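Local coordinates for protein D-alanyl-lipoteichoic acid synthetase (Streptococcus pneumoniae, PDB 3BMA) that probably takes part in D-alanylation of lipoteichoic acid during cell wall biogenesis, as a membrane-associated member of the DltD family, at residues Q31-R34 with A35-P39; K66-R69 with S70-Y74; A191-F194 with G195-V199. The protein carries 1 engineered substitution. All blocks are in the same frame, centred on the assembly; numbering follows the deposited sequence. Where two conformers were deposited one is given.

Contact 1: Q31-R34 with A35-P39; sequences QKVR and ALSDP
The peptide carbonyl of K32 is the flat group round which L36 gathers: the amide N of L36 approaches it tilted 32° from the carbonyl plane, and the L36 side chain closes in on the same oxygen. This is the last turn of helix 29-36, which packs on strands 43-47 and 72-76 of the parallel sheet, and it illustrates how a helix finishes before a strand. L36 N donates to K32 O at 3.2 Å with an N-H...O angle of 158°, whereas the preceding bond, from A35 N to Q31 O, is weak at 3.4 Å. L36 CG stands beside its own backbone N and 3.2 Å from K32 O, and CD1 lies at 3.4 Å from that oxygen, so alkyl groups cover a carbonyl already engaged by an amide. The polar ends of Q31 and K32 point away from this turn, to partners in the surrounding fold. K32 NZ is gripped by F26 O, G89 O and Q92 OE1, and Q31 NE2 meets S17 OG. D38 accepts from the backbone N of N40 through OD2, while its OD1 lies near E14, a closeness of acids that may favour a shared proton. In the loop that follows, the hydroxyl of S37 turns back: chi1 of 59° sets OG between its own N and carbonyl carbon, where it donates to V33 O at 2.5 Å, a bond so short that its exact length is doubtful.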
loop_
_atom_site.group_PDB
_atom_site.type_symbol
_atom_site.label_atom_id
_atom_site.label_comp_id
_atom_site.label_asym_id
_atom_site.label_seq_id
_atom_site.Cartn_x
_atom_site.Cartn_y
_atom_site.Cartn_z
ATOM N N GLN C 31 10.457 -1.164 -28.245
ATOM C CA GLN C 31 11.149 -1.448 -29.509
ATOM C C GLN C 31 12.527 -2.083 -29.326
ATOM O O GLN C 31 12.864 -3.038 -30.029
ATOM C CB GLN C 31 11.252 -0.184 -30.368
ATOM C CG GLN C 31 9.917 0.346 -30.872
ATOM C CD GLN C 31 10.055 1.641 -31.658
ATOM O OE1 GLN C 31 9.660 2.709 -31.190
ATOM N NE2 GLN C 31 10.621 1.551 -32.856
ATOM N N LYS C 32 13.311 -1.571 -28.377
ATOM C CA LYS C 32 14.645 -2.113 -28.124
ATOM C C LYS C 32 14.641 -3.471 -27.414
ATOM O O LYS C 32 15.497 -4.301 -27.685
ATOM C CB LYS C 32 15.567 -1.096 -27.430
ATOM C CG LYS C 32 15.209 -0.711 -26.002
ATOM C CD LYS C 32 15.988 0.526 -25.584
ATOM C CE LYS C 32 15.747 0.872 -24.134
ATOM N NZ LYS C 32 16.325 2.207 -23.810
ATOM N N VAL C 33 13.671 -3.709 -26.536
ATOM C CA VAL C 33 13.580 -4.997 -25.840
ATOM C C VAL C 33 13.037 -6.103 -26.764
ATOM O O VAL C 33 13.453 -7.257 -26.653
ATOM C CB VAL C 33 12.793 -4.880 -24.492
ATOM C CG1 VAL C 33 12.491 -6.251 -23.883
ATOM C CG2 VAL C 33 13.588 -4.037 -23.491
ATOM N N ARG C 34 12.149 -5.727 -27.688
ATOM C CA ARG C 34 11.560 -6.656 -28.658
ATOM C C ARG C 34 12.625 -7.259 -29.576
ATOM O O ARG C 34 12.644 -8.468 -29.816
ATOM C CB ARG C 34 10.506 -5.919 -29.489
ATOM C CG ARG C 34 9.586 -6.782 -30.330
ATOM C CD ARG C 34 8.568 -5.888 -31.025
ATOM N NE ARG C 34 7.800 -6.588 -32.055
ATOM C CZ ARG C 34 6.568 -7.061 -31.885
ATOM N NH1 ARG C 34 5.953 -7.677 -32.887
ATOM N NH2 ARG C 34 5.942 -6.921 -30.718
ATOM N N ALA C 35 13.505 -6.396 -30.087
ATOM C CA ALA C 35 14.575 -6.809 -30.998
ATOM C C ALA C 35 15.704 -7.557 -30.290
ATOM O O ALA C 35 16.155 -8.600 -30.768
ATOM C CB ALA C 35 15.120 -5.610 -31.749
ATOM N N LEU C 36 16.140 -7.035 -29.145
ATOM C CA LEU C 36 17.256 -7.621 -28.394
ATOM C C LEU C 36 16.928 -8.931 -27.656
ATOM O O LEU C 36 17.822 -9.555 -27.079
ATOM C CB LEU C 36 17.866 -6.589 -27.435
ATOM C CG LEU C 36 18.491 -5.341 -28.077
ATOM C CD1 LEU C 36 18.829 -4.290 -27.032
ATOM C CD2 LEU C 36 19.714 -5.674 -28.899
ATOM N N SER C 37 15.662 -9.347 -27.682
ATOM C CA SER C 37 15.236 -10.604 -27.054
ATOM C C SER C 37 14.748 -11.667 -28.051
ATOM O O SER C 37 14.316 -12.748 -27.640
ATOM C CB SER C 37 14.157 -10.343 -25.997
ATOM O OG SER C 37 13.028 -9.712 -26.579
ATOM N N ASP C 38 14.815 -11.352 -29.345
ATOM C CA ASP C 38 14.453 -12.291 -30.412
ATOM C C ASP C 38 15.457 -13.449 -30.468
ATOM O O ASP C 38 16.656 -13.218 -30.659
ATOM C CB ASP C 38 14.403 -11.566 -31.768
ATOM C CG ASP C 38 13.601 -12.328 -32.834
ATOM O OD1 ASP C 38 13.121 -11.673 -33.779
ATOM O OD2 ASP C 38 13.438 -13.566 -32.749
ATOM N N PRO C 39 14.975 -14.695 -30.279
ATOM C CA PRO C 39 15.850 -15.866 -30.391
ATOM C C PRO C 39 16.218 -16.227 -31.834
ATOM O O PRO C 39 17.236 -16.882 -32.058
ATOM C CB PRO C 39 15.017 -16.996 -29.761
ATOM C CG PRO C 39 13.828 -16.330 -29.121
ATOM C CD PRO C 39 13.603 -15.088 -29.911
#

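Contact 2: K66-R69 with S70-Y74; sequences KYNR and SYRPY
Between N68 and R72 the backbone turns sharply, N68 taking a left-handed helical conformation and R69 an extended one, and the guanidinium of R72 folds back across the bend. A bend at chi2 (-62°) brings the R72 guanidinium back over the loop. NH2 then donates to N68 OD1 at 3.2 Å, nearly straight at 162°; the acceptor lies in the guanidinium plane, although the N68 amide is turned perpendicular to that plane. NH1 has two carbonyls to serve: R69 O at 2.9 Å and Y71 O at 3.1 Å, both reached from above the carbonyl planes. NE forms a salt bridge with E65 of helix 60-66, so acceptors round the edge fix the rotation of the whole group. The loop is the return leg of a beta-alpha-beta crossover, in which strand 43-47, helix 60-66 and strand 72-76 follow in order and the two strands pair in parallel, as in the SGNH hydrolase clan to which the family belongs. On another flank, R69 and Y71 run side by side in the same direction, their guanidinium and ring planes 55° apart. Their polar ends converge on helix 355-369: R69 NH1 makes salt bridges with D361 and D365, and Y71 OH bonds to D365 as well. R69 NH1 and Y71 OH themselves lie 3.3 Å apart.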
loop_
_atom_site.group_PDB
_atom_site.type_symbol
_atom_site.label_atom_id
_atom_site.label_comp_id
_atom_site.label_asym_id
_atom_site.label_seq_id
_atom_site.Cartn_x
_atom_site.Cartn_y
_atom_site.Cartn_z
ATOM N N LYS C 66 22.963 -6.493 -46.562
ATOM C CA LYS C 66 23.333 -7.025 -47.878
ATOM C C LYS C 66 24.043 -8.369 -47.743
ATOM O O LYS C 66 23.681 -9.339 -48.412
ATOM C CB LYS C 66 24.180 -6.003 -48.668
ATOM C CG LYS C 66 25.098 -6.547 -49.800
ATOM C CD LYS C 66 24.379 -7.334 -50.919
ATOM C CE LYS C 66 23.541 -6.465 -51.831
ATOM N NZ LYS C 66 24.386 -5.750 -52.820
ATOM N N TYR C 67 25.022 -8.430 -46.847
ATOM C CA TYR C 67 25.871 -9.611 -46.730
ATOM C C TYR C 67 25.353 -10.664 -45.745
ATOM O O TYR C 67 26.054 -11.642 -45.462
ATOM C CB TYR C 67 27.320 -9.195 -46.441
ATOM C CG TYR C 67 27.864 -8.253 -47.499
ATOM C CD1 TYR C 67 28.089 -8.697 -48.803
ATOM C CD2 TYR C 67 28.125 -6.917 -47.206
ATOM C CE1 TYR C 67 28.571 -7.838 -49.782
ATOM C CE2 TYR C 67 28.610 -6.048 -48.178
ATOM C CZ TYR C 67 28.830 -6.517 -49.465
ATOM O OH TYR C 67 29.310 -5.662 -50.429
ATOM N N ASN C 68 24.123 -10.458 -45.260
ATOM C CA ASN C 68 23.385 -11.414 -44.418
ATOM C C ASN C 68 24.218 -11.960 -43.254
ATOM O O ASN C 68 24.403 -13.175 -43.103
ATOM C CB ASN C 68 22.783 -12.545 -45.280
ATOM C CG ASN C 68 21.741 -13.380 -44.533
ATOM O OD1 ASN C 68 21.174 -12.947 -43.526
ATOM N ND2 ASN C 68 21.491 -14.587 -45.030
ATOM N N ARG C 69 24.731 -11.042 -42.441
ATOM C CA ARG C 69 25.647 -11.392 -41.357
ATOM C C ARG C 69 24.949 -12.116 -40.207
ATOM O O ARG C 69 23.719 -12.163 -40.151
ATOM C CB ARG C 69 26.388 -10.145 -40.864
ATOM C CG ARG C 69 27.289 -9.535 -41.926
ATOM C CD ARG C 69 28.164 -8.444 -41.369
ATOM N NE ARG C 69 29.250 -8.120 -42.290
ATOM C CZ ARG C 69 30.149 -7.160 -42.089
ATOM N NH1 ARG C 69 30.102 -6.414 -40.998
ATOM N NH2 ARG C 69 31.099 -6.949 -42.984
ATOM N N SER C 70 25.738 -12.678 -39.295
ATOM C CA SER C 70 25.206 -13.400 -38.134
ATOM C C SER C 70 24.634 -12.471 -37.051
ATOM O O SER C 70 24.246 -12.927 -35.971
ATOM C CB SER C 70 26.278 -14.327 -37.544
ATOM O OG SER C 70 27.466 -13.617 -37.235
ATOM N N TYR C 71 24.585 -11.175 -37.353
ATOM C CA TYR C 71 24.057 -10.161 -36.446
ATOM C C TYR C 71 23.495 -8.965 -37.216
ATOM O O TYR C 71 23.828 -8.760 -38.384
ATOM C CB TYR C 71 25.138 -9.694 -35.458
ATOM C CG TYR C 71 26.301 -8.955 -36.086
ATOM C CD1 TYR C 71 27.450 -9.636 -36.486
ATOM C CD2 TYR C 71 26.260 -7.569 -36.265
ATOM C CE1 TYR C 71 28.522 -8.961 -37.065
ATOM C CE2 TYR C 71 27.322 -6.888 -36.851
ATOM C CZ TYR C 71 28.451 -7.589 -37.242
ATOM O OH TYR C 71 29.506 -6.915 -37.813
ATOM N N ARG C 72 22.640 -8.194 -36.546
ATOM C CA ARG C 72 22.212 -6.880 -37.014
ATOM C C ARG C 72 22.487 -5.861 -35.912
ATOM O O ARG C 72 22.282 -6.162 -34.739
ATOM C CB ARG C 72 20.721 -6.868 -37.351
ATOM C CG ARG C 72 20.299 -7.755 -38.516
ATOM C CD ARG C 72 20.951 -7.336 -39.833
ATOM N NE ARG C 72 20.507 -8.163 -40.958
ATOM C CZ ARG C 72 20.999 -9.362 -41.267
ATOM N NH1 ARG C 72 21.967 -9.908 -40.539
ATOM N NH2 ARG C 72 20.522 -10.020 -42.314
ATOM N N PRO C 73 22.984 -4.665 -36.272
ATOM C CA PRO C 73 23.107 -3.603 -35.270
ATOM C C PRO C 73 21.748 -3.034 -34.864
ATOM O O PRO C 73 20.885 -2.839 -35.720
ATOM C CB PRO C 73 23.928 -2.523 -35.992
ATOM C CG PRO C 73 24.485 -3.183 -37.221
ATOM C CD PRO C 73 23.497 -4.239 -37.586
ATOM N N TYR C 74 21.552 -2.818 -33.563
ATOM C CA TYR C 74 20.458 -1.981 -33.077
ATOM C C TYR C 74 21.072 -0.656 -32.655
ATOM O O TYR C 74 21.734 -0.569 -31.623
ATOM C CB TYR C 74 19.694 -2.618 -31.905
ATOM C CG TYR C 74 18.336 -1.967 -31.672
ATOM C CD1 TYR C 74 17.169 -2.562 -32.141
ATOM C CD2 TYR C 74 18.225 -0.741 -31.007
ATOM C CE1 TYR C 74 15.926 -1.959 -31.950
ATOM C CE2 TYR C 74 16.988 -0.128 -30.814
ATOM C CZ TYR C 74 15.844 -0.744 -31.286
ATOM O OH TYR C 74 14.619 -0.144 -31.089
#

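Contact 3: A191-F194 with G195-V199; sequences ASFF and GQFSV
A water joins the two segments, lying 2.8 Å from the hydroxyl OG of S198, a residue that is itself poorly ordered, and donating weakly to F194 O. G195 N reaches back to A191 O at 2.9 Å, a weak bond at the C-terminal end of helix 174-194. A type I beta turn from G195 to S198 follows directly and swings F197 back against the helix end. There its ring presents an edge to the face of F193 in a T-shaped pair, with centroids 6.0 Å apart and planes at 88°. CE2 of F197 does the touching, 4.3 Å from F193 CE1, and the same carbon sits 3.3 Å from F193 O. The two neighbouring phenylalanines are also nested: F193 CD1 stands 3.5 Å above the F194 ring, over its centre. With chi1 of 68°, Q196 sends its extended chain back along the helix end; its CG leans on a face of the F197 ring, and its amide passes F193 O without a properly aligned hydrogen bond. F154 of the second subunit completes the aromatic group, edge-to-face with F193 and with its plane about 20° from that of F197. The result is a helix terminus running into a type I turn, with phenylalanines from both contributing to a subunit interface.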
loop_
_atom_site.group_PDB
_atom_site.type_symbol
_atom_site.label_atom_id
_atom_site.label_comp_id
_atom_site.label_asym_id
_atom_site.label_seq_id
_atom_site.Cartn_x
_atom_site.Cartn_y
_atom_site.Cartn_z
ATOM N N ALA C 191 4.725 0.598 -20.575
ATOM C CA ALA C 191 5.647 0.820 -21.690
ATOM C C ALA C 191 5.636 -0.296 -22.738
ATOM O O ALA C 191 5.641 -0.012 -23.933
ATOM C CB ALA C 191 7.059 1.050 -21.178
ATOM N N SER C 192 5.606 -1.549 -22.285
ATOM C CA SER C 192 5.638 -2.694 -23.193
ATOM C C SER C 192 4.318 -2.901 -23.934
ATOM O O SER C 192 4.305 -3.432 -25.045
ATOM C CB SER C 192 6.052 -3.973 -22.457
ATOM O OG SER C 192 5.145 -4.289 -21.417
ATOM N N PHE C 193 3.211 -2.474 -23.328
ATOM C CA PHE C 193 1.908 -2.567 -23.987
ATOM C C PHE C 193 1.673 -1.403 -24.951
ATOM O O PHE C 193 1.212 -1.618 -26.072
ATOM C CB PHE C 193 0.755 -2.663 -22.973
ATOM C CG PHE C 193 -0.603 -2.826 -23.612
ATOM C CD1 PHE C 193 -1.416 -1.718 -23.854
ATOM C CD2 PHE C 193 -1.063 -4.085 -23.987
ATOM C CE1 PHE C 193 -2.658 -1.863 -24.458
ATOM C CE2 PHE C 193 -2.310 -4.241 -24.591
ATOM C CZ PHE C 193 -3.107 -3.127 -24.824
ATOM N N PHE C 194 1.981 -0.183 -24.509
ATOM C CA PHE C 194 1.663 1.026 -25.280
ATOM C C PHE C 194 2.775 1.503 -26.212
ATOM O O PHE C 194 2.563 2.413 -27.015
ATOM C CB PHE C 194 1.229 2.171 -24.352
ATOM C CG PHE C 194 -0.115 1.963 -23.724
ATOM C CD1 PHE C 194 -0.231 1.737 -22.355
ATOM C CD2 PHE C 194 -1.269 1.986 -24.498
ATOM C CE1 PHE C 194 -1.472 1.532 -21.767
ATOM C CE2 PHE C 194 -2.515 1.781 -23.918
ATOM C CZ PHE C 194 -2.618 1.558 -22.549
ATOM N N GLY C 195 3.951 0.891 -26.111
ATOM C CA GLY C 195 5.089 1.285 -26.935
ATOM C C GLY C 195 5.186 0.541 -28.252
ATOM O O GLY C 195 5.965 0.923 -29.127
ATOM N N GLN C 196 4.390 -0.516 -28.401
ATOM C CA GLN C 196 4.421 -1.348 -29.605
ATOM C C GLN C 196 3.634 -0.765 -30.786
ATOM O O GLN C 196 3.617 -1.341 -31.875
ATOM C CB GLN C 196 3.944 -2.769 -29.288
ATOM C CG GLN C 196 2.466 -2.888 -28.940
ATOM C CD GLN C 196 2.099 -4.240 -28.344
ATOM O OE1 GLN C 196 2.936 -5.138 -28.241
ATOM N NE2 GLN C 196 0.839 -4.386 -27.944
ATOM N N PHE C 197 2.997 0.382 -30.565
ATOM C CA PHE C 197 2.159 1.018 -31.578
ATOM C C PHE C 197 2.833 2.216 -32.263
ATOM O O PHE C 197 2.184 2.952 -33.013
ATOM C CB PHE C 197 0.817 1.439 -30.964
ATOM C CG PHE C 197 0.091 0.330 -30.240
ATOM C CD1 PHE C 197 -0.191 -0.879 -30.878
ATOM C CD2 PHE C 197 -0.339 0.507 -28.926
ATOM C CE1 PHE C 197 -0.874 -1.901 -30.211
ATOM C CE2 PHE C 197 -1.025 -0.509 -28.251
ATOM C CZ PHE C 197 -1.290 -1.715 -28.895
ATOM N N SER C 198 4.130 2.402 -32.008
ATOM C CA SER C 198 4.904 3.492 -32.615
ATOM C C SER C 198 5.274 3.164 -34.061
ATOM O O SER C 198 6.002 2.200 -34.317
ATOM C CB SER C 198 6.172 3.776 -31.799
ATOM O OG SER C 198 5.862 4.210 -30.486
ATOM N N VAL C 199 4.762 3.962 -35.000
ATOM C CA VAL C 199 4.991 3.727 -36.434
ATOM C C VAL C 199 5.694 4.903 -37.134
ATOM O O VAL C 199 5.071 5.925 -37.442
ATOM C CB VAL C 199 3.673 3.345 -37.201
ATOM C CG1 VAL C 199 3.973 2.976 -38.655
ATOM C CG2 VAL C 199 2.941 2.191 -36.518
HETATM O O HOH W 1 5.025 4.570 -27.889
#

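Overall arrangement
Contact 1 is the most buried of the three, while contacts 2 and 3 lie at the surface. Contact 1 ends a helix that packs on the sheet, and contact 2 leads into that sheet's strand 72-76: Y74, on this strand, packs against A35 and L36, with its OH 3.3 Å from K32 N. Contact 3 also reaches helix 29-36, where S198 packs on Q31, and stays about 9 Å from contact 2 at the nearest atoms. The chemistry follows position: main-chain bonds and a serine hydroxyl finish the helix in contact 1, arginines and acids stitch the loop of contact 2, and aromatic rings dominate contact 3, where alone another chain takes part.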